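Local atomic coordinates of protein PUF4 (PDB entry 3BWT), a protein that binds messenger RNA through its Pumilio homology domain, a curved stack of eight helical repeats, and may affect diploid formation in budding yeast. Residues I90-H95 against V125-D130; K139-L144 against Q174-H179; A155-C160 against C189-A194. All coordinates share one frame; numbering follows the deposited sequence.

Interaction 1: I90-H95 against V125-D130; sequences ISLNPH and VQLSKD
Ser91 OG is held within its own helix by a hydrogen bond to Phe87 O, one turn back, and meets Leu127 CD1 across the contact at 3.8 Å. With the hydroxyl engaged by Phe87 O, what the serine offers Leu127 is packing: Ser91 CB lies 4.0 Å from Leu127 CD1, and the second methyl of the leucine is almost as close. Both Leu127 methyls thus touch Ser91 CB. With CG set beside its backbone N (chi1 -60°), Leu127 reaches across the gap, and Leu127 CD2 also meets Leu92 CD2 at 4.0 Å. The backbones stay well apart, with Ser91 CA and Leu127 CA separated by 7.3 Å. The modelled fit of Leu92 against Asp130 is doubtful, because their side chains are placed too close together. One polar link runs through the turn after Asp130, where Asn132 ND2 bonds to Leu92 O. In the turn that follows Leu92, Asn93 OD1 accepts from His95 N at 2.6 Å and also from Gly96 N, a capping arrangement that starts the next helix. The contact joins the short helices 87-92 and 124-128, equivalent elements of Pumilio repeats 3 and 4. Helices 96-106 and 133-143 close in beside it: Leu100 and Val136 touch Ser91, and Ile137 touches Leu127.

Interaction 2: K139-L144 against Q174-H179; sequences KCLQRL and QRCLDH
Two nearly parallel helices of adjacent Pumilio repeats, 133-143 and 169-179, pack side by side here, with Leu141, Gln142, Arg175, Cys176 and His179 making the contact. The axes of the short segments are 9.2 Å apart and inclined by only 5°. On the buried side, Leu141 CD1 rests 3.7 Å from Arg175 CB and 4.0 Å from Cys176 SG, so one methyl touches two successive residues of the other helix. Phe149, on Leu141, and Phe153 and Ile156, on Cys176, extend this apolar layer. The His179 ring lies against the opposing backbone: Gln142 CA stands 3.9 Å from the ring centroid, 14° off its normal, as a CH-pi contact. Leu141 O covers part of the same ring face, 3.5 Å from His179 CG. These are corresponding helices of repeats 4 and 5, and in PUF proteins this row of helices lines the concave, RNA-binding surface. Toward the polar side, Arg175 bends at chi2 (45°) and again at chi3, which turns its guanidinium edge toward the Gln142 amide. The two flat groups are almost perpendicular; Gln142 NE2 and Arg175 NH1, being two donors, make no hydrogen bond. Gln142 OE1 receives a weak bond from Lys139 NZ, 3.5 Å away, while that ammonium also pairs with Glu105. Asp178 OD2 lies 3.9 Å from Arg175 NE, a long pairing of charges with the oxygen well out of the guanidinium plane.

Interaction 3: A155-C160 against C189-A194; sequences AISDSC and CDKLLA
Cys160 and Leu192 form the close, buried part of this contact, whereas Lys191 spans its more open side over Ser157 and Asp158. Cys160 SG sits 3.6 Å from Leu192 CD2. That thiol lies anti to the backbone N (chi1 -165°), which carries the sulfur across to the other helix, where it also comes within 4.2 Å of Lys191 CB. Both Cys160 and Leu192 are buried, and the touch between them is wholly apolar. On the other side the lysine chain, bent at chi2, runs over Ser157, bringing Lys191 CE to 3.7 Å from Ser157 CB. Its ammonium then donates to the backbone: Lys191 NZ is 3.2 Å from Ser157 O. The approach is slanted, since the C=O...N angle is 111° and the nitrogen stands 49° out of the carbonyl plane, away from the lone-pair directions. Exposed Asp158 adds little more than a charge nearby, its OD1 lying 4.4 Å from Lys191 NZ, beyond salt-bridge range. Ser157 OG is engaged separately, bonding back to Phe153 O in its own helix. The contact stacks neighbouring layers of the Pumilio solenoid, tying the end of helix 146-158 and the start of helix 160-164, where repeat 5 opens, to helix 182-193 at the junction of repeats 5 and 6. Around it, Ile156 packs on helix 169-179, Ala155 and Ser159 touch helix 124-128, and Leu193 continues the row onto helix 224-232.

Interactions 1 and 2 each pair corresponding helices of neighbouring repeats; interaction 3 lies where repeats meet, joining helices 146-158 and 160-164 to helix 182-193. All are partly buried, but interactions 1 and 3 include exposed touching residues and interaction 2 none. Interaction 2 also buries most, 307 Å² against 198 and 197 Å², and its centre lies about 9 Å from the chain centre, compared with 15 and 16 Å. It mixes apolar, CH-pi and polar contacts; interaction 1 packs Ser91 and Leu92 on Leu127 beside a turn, and interaction 3 alone has a hydrogen bond between its segments. Cys176 SG touches Ile156 CD1 at 3.6 Å, linking interactions 2 and 3; Val125 and Ser159 link 1 and 3.

Interaction 1: I90-H95 against V125-D130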
# COMPACT_ATOMS: atom_id res chain seq x y z
N ILE A 90 13.03 -12.24 -11.09
CA ILE A 90 13.69 -11.47 -10.05
C ILE A 90 12.68 -10.89 -9.06
O ILE A 90 12.92 -10.90 -7.86
CB ILE A 90 14.54 -10.34 -10.64
CG1 ILE A 90 15.57 -10.90 -11.62
CG2 ILE A 90 15.24 -9.56 -9.54
CD1 ILE A 90 16.33 -9.85 -12.38
N SER A 91 11.56 -10.41 -9.57
CA SER A 91 10.52 -9.80 -8.76
C SER A 91 9.78 -10.79 -7.85
O SER A 91 9.25 -10.40 -6.81
CB SER A 91 9.50 -9.09 -9.64
OG SER A 91 10.08 -7.98 -10.30
N LEU A 92 9.73 -12.06 -8.26
CA LEU A 92 9.04 -13.07 -7.48
C LEU A 92 9.89 -13.52 -6.29
O LEU A 92 9.37 -14.03 -5.30
CB LEU A 92 8.66 -14.26 -8.35
CG LEU A 92 7.65 -14.03 -9.47
CD1 LEU A 92 7.17 -15.36 -10.01
CD2 LEU A 92 6.47 -13.18 -9.02
N ASN A 93 11.20 -13.31 -6.40
CA ASN A 93 12.18 -13.71 -5.40
C ASN A 93 12.27 -12.71 -4.25
O ASN A 93 12.28 -11.49 -4.48
CB ASN A 93 13.54 -13.89 -6.08
CG ASN A 93 14.66 -14.25 -5.11
OD1 ASN A 93 15.19 -13.40 -4.40
ND2 ASN A 93 15.05 -15.51 -5.12
N PRO A 94 12.34 -13.21 -3.01
CA PRO A 94 12.36 -12.31 -1.85
C PRO A 94 13.54 -11.34 -1.91
O PRO A 94 13.42 -10.21 -1.43
CB PRO A 94 12.56 -13.27 -0.67
CG PRO A 94 12.39 -14.63 -1.21
CD PRO A 94 12.68 -14.59 -2.66
N HIS A 95 14.64 -11.77 -2.51
CA HIS A 95 15.85 -10.96 -2.63
C HIS A 95 15.87 -10.17 -3.94
O HIS A 95 16.08 -8.96 -3.94
CB HIS A 95 17.08 -11.85 -2.55
CG HIS A 95 16.97 -12.94 -1.53
ND1 HIS A 95 16.88 -12.69 -0.18
CD2 HIS A 95 16.95 -14.29 -1.66
CE1 HIS A 95 16.79 -13.83 0.47
NE2 HIS A 95 16.83 -14.82 -0.40
N VAL A 125 -0.11 -6.91 -13.73
CA VAL A 125 -1.07 -7.50 -12.80
C VAL A 125 -0.41 -8.60 -11.97
O VAL A 125 -0.49 -8.60 -10.74
CB VAL A 125 -2.28 -8.09 -13.53
CG1 VAL A 125 -3.02 -9.01 -12.60
CG2 VAL A 125 -3.21 -6.99 -14.01
N GLN A 126 0.25 -9.53 -12.65
CA GLN A 126 0.92 -10.63 -11.98
C GLN A 126 1.78 -10.14 -10.82
O GLN A 126 1.72 -10.69 -9.72
CB GLN A 126 1.76 -11.42 -12.98
CG GLN A 126 2.63 -12.50 -12.34
CD GLN A 126 3.45 -13.27 -13.38
OE1 GLN A 126 4.05 -14.31 -13.07
NE2 GLN A 126 3.47 -12.78 -14.62
N LEU A 127 2.58 -9.11 -11.07
CA LEU A 127 3.49 -8.57 -10.07
C LEU A 127 2.75 -7.78 -9.01
O LEU A 127 3.06 -7.88 -7.83
CB LEU A 127 4.57 -7.72 -10.70
CG LEU A 127 5.42 -8.49 -11.70
CD1 LEU A 127 6.67 -7.68 -12.03
CD2 LEU A 127 5.79 -9.84 -11.13
N SER A 128 1.78 -6.98 -9.44
CA SER A 128 0.91 -6.30 -8.48
C SER A 128 0.30 -7.29 -7.49
O SER A 128 0.11 -6.97 -6.30
CB SER A 128 -0.19 -5.52 -9.20
OG SER A 128 0.33 -4.41 -9.91
N LYS A 129 -0.01 -8.49 -7.96
CA LYS A 129 -0.67 -9.48 -7.12
C LYS A 129 0.30 -10.35 -6.35
O LYS A 129 -0.13 -11.15 -5.54
CB LYS A 129 -1.59 -10.39 -7.94
CG LYS A 129 -2.89 -9.76 -8.40
CD LYS A 129 -3.73 -10.81 -9.12
CE LYS A 129 -4.95 -10.19 -9.77
NZ LYS A 129 -5.87 -11.23 -10.31
N ASP A 130 1.59 -10.18 -6.57
CA ASP A 130 2.57 -11.06 -5.93
C ASP A 130 3.15 -10.50 -4.62
O ASP A 130 3.48 -9.32 -4.53
CB ASP A 130 3.71 -11.40 -6.90
CG ASP A 130 4.65 -12.45 -6.34
OD1 ASP A 130 4.43 -12.90 -5.20
OD2 ASP A 130 5.61 -12.83 -7.05

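Interaction 2: K139-L144 against Q174-H179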
# COMPACT_ATOMS: atom_id res chain seq x y z
N LYS A 139 7.58 0.67 -6.19
CA LYS A 139 8.79 1.47 -6.31
C LYS A 139 8.70 2.32 -7.55
O LYS A 139 9.11 3.47 -7.57
CB LYS A 139 10.02 0.56 -6.38
CG LYS A 139 11.34 1.28 -6.28
CD LYS A 139 11.39 2.19 -5.07
CE LYS A 139 11.51 1.43 -3.77
NZ LYS A 139 11.54 2.37 -2.61
N CYS A 140 8.14 1.74 -8.60
CA CYS A 140 7.99 2.44 -9.86
C CYS A 140 7.22 3.72 -9.66
O CYS A 140 7.59 4.77 -10.20
CB CYS A 140 7.29 1.54 -10.88
SG CYS A 140 8.38 0.29 -11.57
N LEU A 141 6.14 3.63 -8.88
CA LEU A 141 5.30 4.78 -8.59
C LEU A 141 6.04 5.77 -7.69
O LEU A 141 5.94 6.98 -7.87
CB LEU A 141 4.00 4.32 -7.94
CG LEU A 141 3.15 3.35 -8.77
CD1 LEU A 141 2.29 2.47 -7.89
CD2 LEU A 141 2.29 4.10 -9.77
N GLN A 142 6.81 5.27 -6.73
CA GLN A 142 7.54 6.16 -5.85
C GLN A 142 8.68 6.90 -6.54
O GLN A 142 9.10 7.95 -6.06
CB GLN A 142 8.10 5.41 -4.64
CG GLN A 142 7.09 4.54 -3.94
CD GLN A 142 7.66 3.89 -2.70
OE1 GLN A 142 8.08 2.72 -2.72
NE2 GLN A 142 7.70 4.65 -1.60
N ARG A 143 9.18 6.36 -7.65
CA ARG A 143 10.44 6.85 -8.22
C ARG A 143 10.34 7.46 -9.62
O ARG A 143 11.08 8.39 -9.94
CB ARG A 143 11.51 5.74 -8.25
CG ARG A 143 12.06 5.33 -6.90
CD ARG A 143 12.46 6.53 -6.08
NE ARG A 143 12.61 6.19 -4.67
CZ ARG A 143 13.74 6.33 -3.97
NH1 ARG A 143 14.83 6.83 -4.55
NH2 ARG A 143 13.76 5.99 -2.69
N LEU A 144 9.46 6.92 -10.46
CA LEU A 144 9.40 7.35 -11.86
C LEU A 144 8.48 8.54 -12.07
O LEU A 144 7.65 8.86 -11.23
CB LEU A 144 8.93 6.20 -12.76
CG LEU A 144 9.59 4.82 -12.64
CD1 LEU A 144 9.12 3.91 -13.75
CD2 LEU A 144 11.09 4.95 -12.65
N GLN A 174 -3.16 1.77 -3.51
CA GLN A 174 -2.96 2.89 -2.60
C GLN A 174 -1.72 3.72 -2.95
O GLN A 174 -1.68 4.92 -2.73
CB GLN A 174 -2.93 2.43 -1.14
CG GLN A 174 -4.27 1.90 -0.64
CD GLN A 174 -4.21 1.38 0.80
OE1 GLN A 174 -3.15 1.41 1.43
NE2 GLN A 174 -5.35 0.94 1.33
N ARG A 175 -0.71 3.06 -3.49
CA ARG A 175 0.49 3.76 -3.94
C ARG A 175 0.15 4.63 -5.15
O ARG A 175 0.72 5.72 -5.32
CB ARG A 175 1.59 2.76 -4.26
CG ARG A 175 3.00 3.25 -3.97
CD ARG A 175 3.09 3.94 -2.62
NE ARG A 175 2.83 3.03 -1.51
CZ ARG A 175 3.76 2.63 -0.64
NH1 ARG A 175 5.01 3.06 -0.75
NH2 ARG A 175 3.43 1.79 0.34
N CYS A 176 -0.77 4.16 -5.99
CA CYS A 176 -1.23 4.92 -7.15
C CYS A 176 -1.85 6.24 -6.72
O CYS A 176 -1.59 7.29 -7.32
CB CYS A 176 -2.24 4.11 -7.97
SG CYS A 176 -1.53 2.73 -8.93
N LEU A 177 -2.67 6.19 -5.68
CA LEU A 177 -3.33 7.40 -5.17
C LEU A 177 -2.35 8.32 -4.45
O LEU A 177 -2.62 9.50 -4.26
CB LEU A 177 -4.46 7.04 -4.21
CG LEU A 177 -5.61 6.29 -4.86
CD1 LEU A 177 -6.64 5.95 -3.82
CD2 LEU A 177 -6.22 7.11 -5.97
N ASP A 178 -1.21 7.76 -4.04
CA ASP A 178 -0.18 8.54 -3.37
C ASP A 178 0.59 9.42 -4.36
O ASP A 178 0.92 10.56 -4.06
CB ASP A 178 0.81 7.61 -2.66
CG ASP A 178 0.33 7.19 -1.28
OD1 ASP A 178 -0.71 7.70 -0.82
OD2 ASP A 178 1.01 6.34 -0.65
N HIS A 179 0.86 8.87 -5.54
CA HIS A 179 1.81 9.48 -6.46
C HIS A 179 1.18 9.83 -7.80
O HIS A 179 1.76 10.57 -8.61
CB HIS A 179 2.99 8.53 -6.69
CG HIS A 179 3.76 8.23 -5.45
ND1 HIS A 179 4.65 9.13 -4.90
CD2 HIS A 179 3.78 7.14 -4.65
CE1 HIS A 179 5.18 8.60 -3.81
NE2 HIS A 179 4.67 7.40 -3.64

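Interaction 3: A155-C160 against C189-A194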
# COMPACT_ATOMS: atom_id res chain seq x y z
N ALA A 155 -2.85 -0.82 -16.69
CA ALA A 155 -3.06 -2.24 -16.38
C ALA A 155 -4.12 -2.41 -15.30
O ALA A 155 -4.91 -3.36 -15.33
CB ALA A 155 -1.75 -2.89 -15.97
N ILE A 156 -4.11 -1.51 -14.33
CA ILE A 156 -5.08 -1.56 -13.24
C ILE A 156 -6.49 -1.27 -13.76
O ILE A 156 -7.45 -1.94 -13.39
CB ILE A 156 -4.71 -0.60 -12.10
CG1 ILE A 156 -3.56 -1.17 -11.28
CG2 ILE A 156 -5.89 -0.39 -11.18
CD1 ILE A 156 -3.06 -0.24 -10.22
N SER A 157 -6.60 -0.27 -14.62
CA SER A 157 -7.88 0.08 -15.22
C SER A 157 -8.61 -1.13 -15.78
O SER A 157 -9.84 -1.18 -15.78
CB SER A 157 -7.68 1.13 -16.33
OG SER A 157 -7.22 2.36 -15.80
N ASP A 158 -7.86 -2.13 -16.24
CA ASP A 158 -8.46 -3.27 -16.92
C ASP A 158 -8.70 -4.50 -16.03
O ASP A 158 -9.48 -5.39 -16.38
CB ASP A 158 -7.63 -3.64 -18.15
CG ASP A 158 -7.58 -2.52 -19.17
OD1 ASP A 158 -8.46 -1.64 -19.13
OD2 ASP A 158 -6.65 -2.53 -20.01
N SER A 159 -8.02 -4.55 -14.88
CA SER A 159 -8.22 -5.65 -13.93
C SER A 159 -8.55 -5.07 -12.56
O SER A 159 -8.09 -5.56 -11.54
CB SER A 159 -6.98 -6.53 -13.85
OG SER A 159 -6.42 -6.76 -15.14
N CYS A 160 -9.38 -4.04 -12.55
CA CYS A 160 -9.56 -3.21 -11.37
C CYS A 160 -10.12 -3.96 -10.18
O CYS A 160 -9.62 -3.85 -9.06
CB CYS A 160 -10.47 -2.03 -11.69
SG CYS A 160 -10.41 -0.74 -10.43
N CYS A 189 -10.21 6.56 -9.68
CA CYS A 189 -11.28 6.63 -8.71
C CYS A 189 -12.65 6.47 -9.35
O CYS A 189 -13.56 5.89 -8.76
CB CYS A 189 -11.21 7.92 -7.91
SG CYS A 189 -9.80 7.98 -6.79
N ASP A 190 -12.79 6.97 -10.58
CA ASP A 190 -14.00 6.74 -11.35
C ASP A 190 -14.30 5.24 -11.44
O ASP A 190 -15.40 4.79 -11.11
CB ASP A 190 -13.87 7.32 -12.75
CG ASP A 190 -13.95 8.84 -12.77
OD1 ASP A 190 -14.28 9.45 -11.73
OD2 ASP A 190 -13.67 9.42 -13.85
N LYS A 191 -13.30 4.46 -11.86
CA LYS A 191 -13.46 3.01 -11.96
C LYS A 191 -13.80 2.38 -10.61
O LYS A 191 -14.73 1.56 -10.49
CB LYS A 191 -12.21 2.38 -12.55
CG LYS A 191 -11.80 3.00 -13.89
CD LYS A 191 -11.16 1.98 -14.81
CE LYS A 191 -11.09 2.50 -16.23
NZ LYS A 191 -11.10 1.38 -17.22
N LEU A 192 -13.04 2.77 -9.59
CA LEU A 192 -13.27 2.30 -8.23
C LEU A 192 -14.67 2.64 -7.74
O LEU A 192 -15.33 1.83 -7.07
CB LEU A 192 -12.23 2.89 -7.28
CG LEU A 192 -10.78 2.51 -7.59
CD1 LEU A 192 -9.83 3.34 -6.77
CD2 LEU A 192 -10.56 1.03 -7.35
N LEU A 193 -15.13 3.85 -8.07
CA LEU A 193 -16.44 4.34 -7.62
C LEU A 193 -17.57 3.55 -8.25
O LEU A 193 -18.62 3.34 -7.65
CB LEU A 193 -16.58 5.82 -7.94
CG LEU A 193 -17.79 6.54 -7.35
CD1 LEU A 193 -17.61 6.75 -5.84
CD2 LEU A 193 -18.02 7.86 -8.08
N ALA A 194 -17.35 3.10 -9.47
CA ALA A 194 -18.29 2.20 -10.13
C ALA A 194 -18.37 0.85 -9.41
O ALA A 194 -19.26 0.05 -9.69
CB ALA A 194 -17.90 2.02 -11.58